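Local coordinates for Rho GTPase-activating protein 5 (Homo sapiens, PDB 5U4V) that contains a pseudoGTPase domain related in fold to small GTPases and, as a whole, probably stimulates GTP hydrolysis by Rho proteins, at residues Leu11-Lys16 with Phe72-Ser77; Phe109-Ala114 with Asn136-Pro141. All coordinates share one frame; numbering follows the deposited sequence.

Contact 1 of 2, residues Leu11-Lys16 with Phe72-Ser77; sequences LFILGK and FCVFNS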
ATOM      1  N   LEU A  11       1.565   7.794   4.845  1.00 56.14           N
ATOM      2  CA  LEU A  11       1.238   6.586   4.128  1.00 56.37           C
ATOM      3  C   LEU A  11      -0.179   6.211   4.316  1.00 53.68           C
ATOM      4  O   LEU A  11      -0.531   5.601   5.323  1.00 54.04           O
ATOM      5  CB  LEU A  11       2.099   5.436   4.599  1.00 58.94           C
ATOM      6  CG  LEU A  11       3.174   5.078   3.613  1.00 61.99           C
ATOM      7  CD1 LEU A  11       4.086   4.010   4.210  1.00 63.26           C
ATOM      8  CD2 LEU A  11       2.436   4.554   2.398  1.00 63.41           C
ATOM      9  N   PHE A  12      -0.998   6.536   3.346  1.00 52.96           N
ATOM     10  CA  PHE A  12      -2.366   6.080   3.373  1.00 52.16           C
ATOM     11  C   PHE A  12      -2.439   4.588   3.028  1.00 51.00           C
ATOM     12  O   PHE A  12      -1.585   4.047   2.296  1.00 50.25           O
ATOM     13  CB  PHE A  12      -3.217   6.895   2.402  1.00 53.53           C
ATOM     14  CG  PHE A  12      -3.210   8.383   2.678  1.00 55.18           C
ATOM     15  CD1 PHE A  12      -4.128   8.942   3.569  1.00 54.34           C
ATOM     16  CD2 PHE A  12      -2.310   9.231   2.018  1.00 57.24           C
ATOM     17  CE1 PHE A  12      -4.144  10.319   3.815  1.00 56.32           C
ATOM     18  CE2 PHE A  12      -2.330  10.611   2.238  1.00 59.50           C
ATOM     19  CZ  PHE A  12      -3.251  11.159   3.138  1.00 58.48           C
ATOM     20  N   ILE A  13      -3.449   3.923   3.590  1.00 47.04           N
ATOM     21  CA  ILE A  13      -3.637   2.498   3.386  1.00 44.90           C
ATOM     22  C   ILE A  13      -5.112   2.221   3.107  1.00 43.89           C
ATOM     23  O   ILE A  13      -5.973   2.417   3.999  1.00 40.92           O
ATOM     24  CB  ILE A  13      -3.179   1.637   4.599  1.00 43.94           C
ATOM     25  CG1 ILE A  13      -1.670   1.738   4.829  1.00 45.49           C
ATOM     26  CG2 ILE A  13      -3.563   0.177   4.387  1.00 43.57           C
ATOM     27  CD1 ILE A  13      -1.183   1.084   6.136  1.00 44.56           C
ATOM     28  N   LEU A  14      -5.384   1.737   1.886  1.00 44.36           N
ATOM     29  CA  LEU A  14      -6.720   1.321   1.457  1.00 44.20           C
ATOM     30  C   LEU A  14      -6.942  -0.146   1.691  1.00 45.43           C
ATOM     31  O   LEU A  14      -6.031  -0.973   1.491  1.00 46.45           O
ATOM     32  CB  LEU A  14      -6.893   1.578  -0.004  1.00 46.13           C
ATOM     33  CG  LEU A  14      -7.378   2.960  -0.395  1.00 47.82           C
ATOM     34  CD1 LEU A  14      -6.941   3.212  -1.827  1.00 48.92           C
ATOM     35  CD2 LEU A  14      -8.906   2.991  -0.287  1.00 48.11           C
ATOM     36  N   GLY A  15      -8.140  -0.485   2.135  1.00 45.83           N
ATOM     37  CA  GLY A  15      -8.473  -1.871   2.402  1.00 50.29           C
ATOM     38  C   GLY A  15      -9.947  -1.923   2.670  1.00 56.25           C
ATOM     39  O   GLY A  15     -10.558  -0.929   3.077  1.00 64.06           O
ATOM     40  N   LYS A  16     -10.530  -3.071   2.405  1.00 56.42           N
ATOM     41  CA  LYS A  16     -11.918  -3.306   2.717  1.00 53.93           C
ATOM     42  C   LYS A  16     -11.961  -4.269   3.890  1.00 54.36           C
ATOM     43  O   LYS A  16     -11.054  -5.081   4.064  1.00 52.63           O
ATOM     44  CB  LYS A  16     -12.659  -3.860   1.494  1.00 51.37           C
ATOM     45  CG  LYS A  16     -14.156  -3.589   1.552  1.00 52.38           C
ATOM     46  CD  LYS A  16     -14.925  -4.192   0.399  1.00 52.01           C
ATOM     47  CE  LYS A  16     -16.381  -3.757   0.476  1.00 55.09           C
ATOM     48  NZ  LYS A  16     -17.236  -4.415  -0.569  1.00 55.22           N
ATOM     49  N   PHE A  72      -0.472   2.597   0.212  1.00 54.39           N
ATOM     50  CA  PHE A  72      -0.642   1.151   0.263  1.00 50.83           C
ATOM     51  C   PHE A  72      -2.044   0.712  -0.091  1.00 47.57           C
ATOM     52  O   PHE A  72      -3.014   1.273   0.404  1.00 46.96           O
ATOM     53  CB  PHE A  72      -0.317   0.616   1.643  1.00 52.95           C
ATOM     54  CG  PHE A  72       1.129   0.379   1.874  1.00 54.78           C
ATOM     55  CD1 PHE A  72       2.031   0.411   0.815  1.00 54.89           C
ATOM     56  CD2 PHE A  72       1.590   0.093   3.161  1.00 56.94           C
ATOM     57  CE1 PHE A  72       3.388   0.187   1.041  1.00 58.07           C
ATOM     58  CE2 PHE A  72       2.957  -0.129   3.393  1.00 58.80           C
ATOM     59  CZ  PHE A  72       3.853  -0.087   2.329  1.00 59.54           C
ATOM     60  N   CYS A  73      -2.148  -0.291  -0.964  1.00 45.05           N
ATOM     61  CA  CYS A  73      -3.447  -0.866  -1.279  1.00 43.25           C
ATOM     62  C   CYS A  73      -3.412  -2.365  -1.072  1.00 41.99           C
ATOM     63  O   CYS A  73      -2.677  -3.086  -1.745  1.00 42.02           O
ATOM     64  CB  CYS A  73      -3.870  -0.514  -2.712  1.00 43.71           C
ATOM     65  SG  CYS A  73      -3.713   1.241  -3.137  1.00 47.50           S
ATOM     66  N   VAL A  74      -4.215  -2.821  -0.129  1.00 41.24           N
ATOM     67  CA  VAL A  74      -4.202  -4.189   0.387  1.00 39.53           C
ATOM     68  C   VAL A  74      -5.545  -4.823   0.018  1.00 39.72           C
ATOM     69  O   VAL A  74      -6.588  -4.195   0.081  1.00 39.18           O
ATOM     70  CB  VAL A  74      -4.040  -4.221   1.941  1.00 40.58           C
ATOM     71  CG1 VAL A  74      -3.744  -5.610   2.487  1.00 40.10           C
ATOM     72  CG2 VAL A  74      -2.999  -3.252   2.379  1.00 42.32           C
ATOM     73  N   PHE A  75      -5.485  -6.082  -0.376  1.00 40.99           N
ATOM     74  CA  PHE A  75      -6.648  -6.877  -0.736  1.00 42.08           C
ATOM     75  C   PHE A  75      -6.294  -8.344  -0.482  1.00 43.75           C
ATOM     76  O   PHE A  75      -5.097  -8.724  -0.520  1.00 41.44           O
ATOM     77  CB  PHE A  75      -7.025  -6.648  -2.212  1.00 41.20           C
ATOM     78  CG  PHE A  75      -5.967  -7.076  -3.184  1.00 40.86           C
ATOM     79  CD1 PHE A  75      -4.836  -6.285  -3.400  1.00 38.97           C
ATOM     80  CD2 PHE A  75      -6.054  -8.332  -3.840  1.00 40.58           C
ATOM     81  CE1 PHE A  75      -3.850  -6.727  -4.264  1.00 39.90           C
ATOM     82  CE2 PHE A  75      -5.056  -8.739  -4.689  1.00 39.53           C
ATOM     83  CZ  PHE A  75      -3.974  -7.938  -4.916  1.00 39.15           C
ATOM     84  N   ASN A  76      -7.322  -9.150  -0.199  1.00 47.34           N
ATOM     85  CA  ASN A  76      -7.147 -10.567   0.053  1.00 50.15           C
ATOM     86  C   ASN A  76      -8.196 -11.459  -0.641  1.00 53.50           C
ATOM     87  O   ASN A  76      -8.347 -12.642  -0.318  1.00 55.24           O
ATOM     88  CB  ASN A  76      -7.097 -10.831   1.565  1.00 51.90           C
ATOM     89  CG  ASN A  76      -8.390 -10.560   2.251  1.00 53.23           C
ATOM     90  OD1 ASN A  76      -9.314 -10.006   1.664  1.00 56.73           O
ATOM     91  ND2 ASN A  76      -8.471 -10.957   3.519  1.00 54.82           N
ATOM     92  N   SER A  77      -8.942 -10.884  -1.568  1.00 55.72           N
ATOM     93  CA  SER A  77      -9.999 -11.623  -2.253  1.00 59.49           C
ATOM     94  C   SER A  77     -10.470 -10.844  -3.451  1.00 58.89           C
ATOM     95  O   SER A  77      -9.995  -9.728  -3.717  1.00 55.35           O
ATOM     96  CB  SER A  77     -11.148 -11.923  -1.293  1.00 62.72           C
ATOM     97  OG  SER A  77     -11.718 -10.713  -0.836  1.00 63.42           O
TER

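Contact 2 of 2, residues Phe109-Ala114 with Asn136-Pro141; sequences FTLILA and NKLQCP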
ATOM      1  N   PHE A 109       1.629   4.567  -5.442  1.00 41.43           N
ATOM      2  CA  PHE A 109       0.818   3.435  -5.017  1.00 40.20           C
ATOM      3  C   PHE A 109       1.747   2.221  -4.785  1.00 37.01           C
ATOM      4  O   PHE A 109       2.859   2.217  -5.263  1.00 40.27           O
ATOM      5  CB  PHE A 109      -0.242   3.088  -6.083  1.00 39.68           C
ATOM      6  CG  PHE A 109      -1.422   4.017  -6.147  1.00 42.04           C
ATOM      7  CD1 PHE A 109      -2.421   4.012  -5.143  1.00 42.70           C
ATOM      8  CD2 PHE A 109      -1.607   4.856  -7.251  1.00 44.21           C
ATOM      9  CE1 PHE A 109      -3.544   4.839  -5.247  1.00 45.87           C
ATOM     10  CE2 PHE A 109      -2.732   5.693  -7.347  1.00 47.25           C
ATOM     11  CZ  PHE A 109      -3.702   5.684  -6.352  1.00 47.05           C
ATOM     12  N   THR A 110       1.288   1.232  -4.022  1.00 33.87           N
ATOM     13  CA  THR A 110       1.863  -0.111  -3.985  1.00 31.11           C
ATOM     14  C   THR A 110       0.731  -1.045  -3.617  1.00 31.52           C
ATOM     15  O   THR A 110      -0.049  -0.761  -2.667  1.00 32.75           O
ATOM     16  CB  THR A 110       3.035  -0.257  -2.966  1.00 31.38           C
ATOM     17  OG1 THR A 110       4.120   0.567  -3.389  1.00 32.86           O
ATOM     18  CG2 THR A 110       3.550  -1.760  -2.864  1.00 29.02           C
ATOM     19  N   LEU A 111       0.607  -2.120  -4.382  1.00 31.96           N
ATOM     20  CA  LEU A 111      -0.461  -3.071  -4.172  1.00 34.97           C
ATOM     21  C   LEU A 111       0.035  -4.206  -3.321  1.00 33.00           C
ATOM     22  O   LEU A 111       0.995  -4.852  -3.674  1.00 29.63           O
ATOM     23  CB  LEU A 111      -1.041  -3.603  -5.505  1.00 39.46           C
ATOM     24  CG  LEU A 111      -1.697  -2.562  -6.415  1.00 45.45           C
ATOM     25  CD1 LEU A 111      -2.078  -3.205  -7.753  1.00 47.90           C
ATOM     26  CD2 LEU A 111      -2.922  -1.901  -5.778  1.00 46.07           C
ATOM     27  N   ILE A 112      -0.711  -4.506  -2.257  1.00 33.10           N
ATOM     28  CA  ILE A 112      -0.342  -5.568  -1.390  1.00 33.95           C
ATOM     29  C   ILE A 112      -1.349  -6.671  -1.358  1.00 36.40           C
ATOM     30  O   ILE A 112      -2.435  -6.465  -0.883  1.00 37.15           O
ATOM     31  CB  ILE A 112      -0.040  -5.087   0.036  1.00 34.09           C
ATOM     32  CG1 ILE A 112       1.188  -4.163   0.014  1.00 33.55           C
ATOM     33  CG2 ILE A 112       0.239  -6.265   0.950  1.00 32.64           C
ATOM     34  CD1 ILE A 112       1.287  -3.315   1.259  1.00 34.00           C
ATOM     35  N   LEU A 113      -0.960  -7.868  -1.811  1.00 37.01           N
ATOM     36  CA  LEU A 113      -1.799  -9.003  -1.617  1.00 40.31           C
ATOM     37  C   LEU A 113      -1.430  -9.728  -0.326  1.00 43.61           C
ATOM     38  O   LEU A 113      -0.337 -10.284  -0.200  1.00 43.39           O
ATOM     39  CB  LEU A 113      -1.736  -9.927  -2.828  1.00 43.33           C
ATOM     40  CG  LEU A 113      -2.381 -11.306  -2.717  1.00 46.74           C
ATOM     41  CD1 LEU A 113      -3.886 -11.258  -2.463  1.00 49.36           C
ATOM     42  CD2 LEU A 113      -2.090 -12.082  -3.998  1.00 50.77           C
ATOM     43  N   ALA A 114      -2.372  -9.717   0.613  1.00 47.89           N
ATOM     44  CA  ALA A 114      -2.283 -10.416   1.893  1.00 53.58           C
ATOM     45  C   ALA A 114      -2.875 -11.842   1.879  1.00 59.30           C
ATOM     46  O   ALA A 114      -3.981 -12.054   1.374  1.00 61.10           O
ATOM     47  CB  ALA A 114      -2.985  -9.601   2.956  1.00 51.05           C
ATOM     48  N   ASN A 136       0.152  -3.200 -13.128  1.00 50.26           N
ATOM     49  CA  ASN A 136       0.676  -2.767 -14.419  1.00 52.86           C
ATOM     50  C   ASN A 136       0.036  -1.465 -14.899  1.00 52.98           C
ATOM     51  O   ASN A 136       0.737  -0.566 -15.359  1.00 51.36           O
ATOM     52  CB  ASN A 136       0.503  -3.836 -15.468  1.00 55.89           C
ATOM     53  CG  ASN A 136       1.205  -3.482 -16.750  1.00 60.06           C
ATOM     54  OD1 ASN A 136       2.420  -3.191 -16.776  1.00 58.19           O
ATOM     55  ND2 ASN A 136       0.447  -3.491 -17.836  1.00 63.42           N
ATOM     56  N   LYS A 137      -1.289  -1.367 -14.762  1.00 52.84           N
ATOM     57  CA  LYS A 137      -2.008  -0.172 -15.178  1.00 54.07           C
ATOM     58  C   LYS A 137      -1.506   1.048 -14.394  1.00 52.82           C
ATOM     59  O   LYS A 137      -1.339   2.117 -14.950  1.00 55.71           O
ATOM     60  CB  LYS A 137      -3.517  -0.363 -15.035  1.00 55.19           C
ATOM     61  CG  LYS A 137      -4.363   0.885 -15.352  1.00 57.84           C
ATOM     62  CD  LYS A 137      -5.468   0.646 -16.393  1.00 60.64           C
ATOM     63  CE  LYS A 137      -6.745   1.415 -16.024  1.00 63.88           C
ATOM     64  NZ  LYS A 137      -7.750   1.486 -17.127  1.00 68.90           N
ATOM     65  N   LEU A 138      -1.244   0.879 -13.115  1.00 49.91           N
ATOM     66  CA  LEU A 138      -0.796   2.009 -12.295  1.00 49.18           C
ATOM     67  C   LEU A 138       0.739   2.197 -12.319  1.00 47.47           C
ATOM     68  O   LEU A 138       1.225   3.195 -11.803  1.00 48.71           O
ATOM     69  CB  LEU A 138      -1.292   1.866 -10.852  1.00 47.05           C
ATOM     70  CG  LEU A 138      -2.746   1.392 -10.656  1.00 49.23           C
ATOM     71  CD1 LEU A 138      -2.940   0.901  -9.223  1.00 46.01           C
ATOM     72  CD2 LEU A 138      -3.863   2.379 -11.067  1.00 51.10           C
ATOM     73  N   GLN A 139       1.468   1.249 -12.907  1.00 46.09           N
ATOM     74  CA  GLN A 139       2.944   1.214 -12.869  1.00 46.30           C
ATOM     75  C   GLN A 139       3.463   1.314 -11.428  1.00 44.29           C
ATOM     76  O   GLN A 139       4.285   2.159 -11.097  1.00 43.07           O
ATOM     77  CB  GLN A 139       3.578   2.293 -13.765  1.00 48.55           C
ATOM     78  CG  GLN A 139       3.208   2.220 -15.242  1.00 51.07           C
ATOM     79  CD  GLN A 139       4.050   1.270 -16.099  1.00 51.70           C
ATOM     80  OE1 GLN A 139       4.893   0.539 -15.614  1.00 49.64           O
ATOM     81  NE2 GLN A 139       3.777   1.261 -17.403  1.00 55.72           N
ATOM     82  N   CYS A 140       2.894   0.471 -10.569  1.00 43.33           N
ATOM     83  CA  CYS A 140       3.231   0.462  -9.171  1.00 42.40           C
ATOM     84  C   CYS A 140       3.715  -0.929  -8.789  1.00 40.16           C
ATOM     85  O   CYS A 140       3.309  -1.913  -9.418  1.00 41.39           O
ATOM     86  CB  CYS A 140       2.037   0.853  -8.311  1.00 42.34           C
ATOM     87  SG  CYS A 140       0.653  -0.307  -8.337  1.00 46.94           S
ATOM     88  N   PRO A 141       4.588  -1.011  -7.779  1.00 37.21           N
ATOM     89  CA  PRO A 141       5.006  -2.329  -7.319  1.00 37.66           C
ATOM     90  C   PRO A 141       3.825  -3.147  -6.812  1.00 37.06           C
ATOM     91  O   PRO A 141       2.888  -2.617  -6.224  1.00 34.19           O
ATOM     92  CB  PRO A 141       5.961  -2.035  -6.165  1.00 36.14           C
ATOM     93  CG  PRO A 141       6.485  -0.663  -6.471  1.00 37.27           C
ATOM     94  CD  PRO A 141       5.295   0.066  -7.067  1.00 37.68           C
TER

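Contact 1 of 2, residues Leu11-Lys16 with Phe72-Ser77
Phe72 O takes one hydrogen bond, from Leu14 N at 2.8 Å with a nearly straight N-H (164°). Ile13 CA adds a CA-H...O contact to Phe72 O at 3.3 Å. This is parallel pairing of strands 8-14 and 69-75 in the middle of the G-domain sheet. Phe72 N gives a more bent bond to Phe12 O. Phe72 thus bonds to the residues on both sides of Ile13, its register partner.

Ile13 and Phe72 lie side by side on one face of the sheet. Ile13 CG1 sits beside the backbone N, anti to the carbonyl carbon (chi1 -65°), which brings it 3.6 Å from Phe72 CB. Ile13 CG2, the other branch, meets Val74 CG2 at 4.0 Å. An alanine in place of Ile13 would probably leave Phe72 CB and Val74 CG2 without the branches they pack on, a gap on that face under helices 19-28 and 156-173. Leu11 covers one face of the Phe72 ring with CD2. Leu23 and Leu163, from those two helices, both pack on Phe72.

Gly15 and Lys16 lie where the P-loop of active GTPases follows the first strand. Leu14 O takes Val74 N at 3.1 Å, with the donor tilted 23° from the carbonyl plane. On the other face, Leu14 CD1 touches Cys73 SG at 4.0 Å.

Contact 2 of 2, residues Phe109-Ala114 with Asn136-Pro141
Cys140 fits its side chain between Phe109 and Leu111, two residues of strand 109-114 whose side chains lie on the same side of the strand. Its CB rests on the strand backbone, 3.4 Å from Phe109 O, and also meets Phe109 CB at 3.9 Å. Its SG reaches further along and lies 3.8 Å from Leu111 CG, with Leu111 CD1 close behind. The SG stands between the backbone N and the carbonyl carbon (chi1 66°), and this turn of the side chain brings the sulfur to the leucine.

The segment closes a beta-alpha-beta crossover. Helix 124-138 returns the chain to the start of strand 142-145, which runs parallel to strand 109-114. A Schellman motif ends the helix, with Gln139 at its positive-phi position. Just before that turn, Leu138 projects its CD1 to 4.4 Å from Leu111 CD2, a looser contact beyond the cysteine. Ile88 of helix 78-96 also packs on Leu138.

The Pro141 ring lies beside Thr110, in the angle between Thr110 OG1 and CG2, and crosses that side chain at about a right angle. Its CD and CG face Thr110 OG1, the nearer, CD, at 3.9 Å, while Pro141 CB lies by Thr110 CG2. Thr110 OG1 donates to Phe109 O at 2.8 Å, so the hydroxyl is turned back to its own strand.

One backbone hydrogen bond crosses the contact, Leu111 N to Pro141 O at 3.0 Å. It starts the pairing with strand 142-145. Apart from that bond the contact is largely apolar, consistent with packing rather than charge holding the helix end to the strand.

Contact 1 pairs two neighbouring strands of the sheet; contact 2 sets a helix end and the turn after it against the next strand over. Their centres are about 10 Å apart. Strands 69-75 and 109-114 are neighbours, so Cys73 of contact 1 meets strand 109-114 directly. Its N lies 2.7 Å from Thr110 O, a probable hydrogen bond. Cys73 also packs on Phe109 and Leu111, and thus joins the side-chain layer in which Cys140 sits. Contact 1 runs to the C-terminal ends of its strands, the side where active GTPases hold nucleotide. There Asn76 CB packs 3.4 Å from Ala114 O. Contact 2 is made at the other end of strand 109-114, near its start.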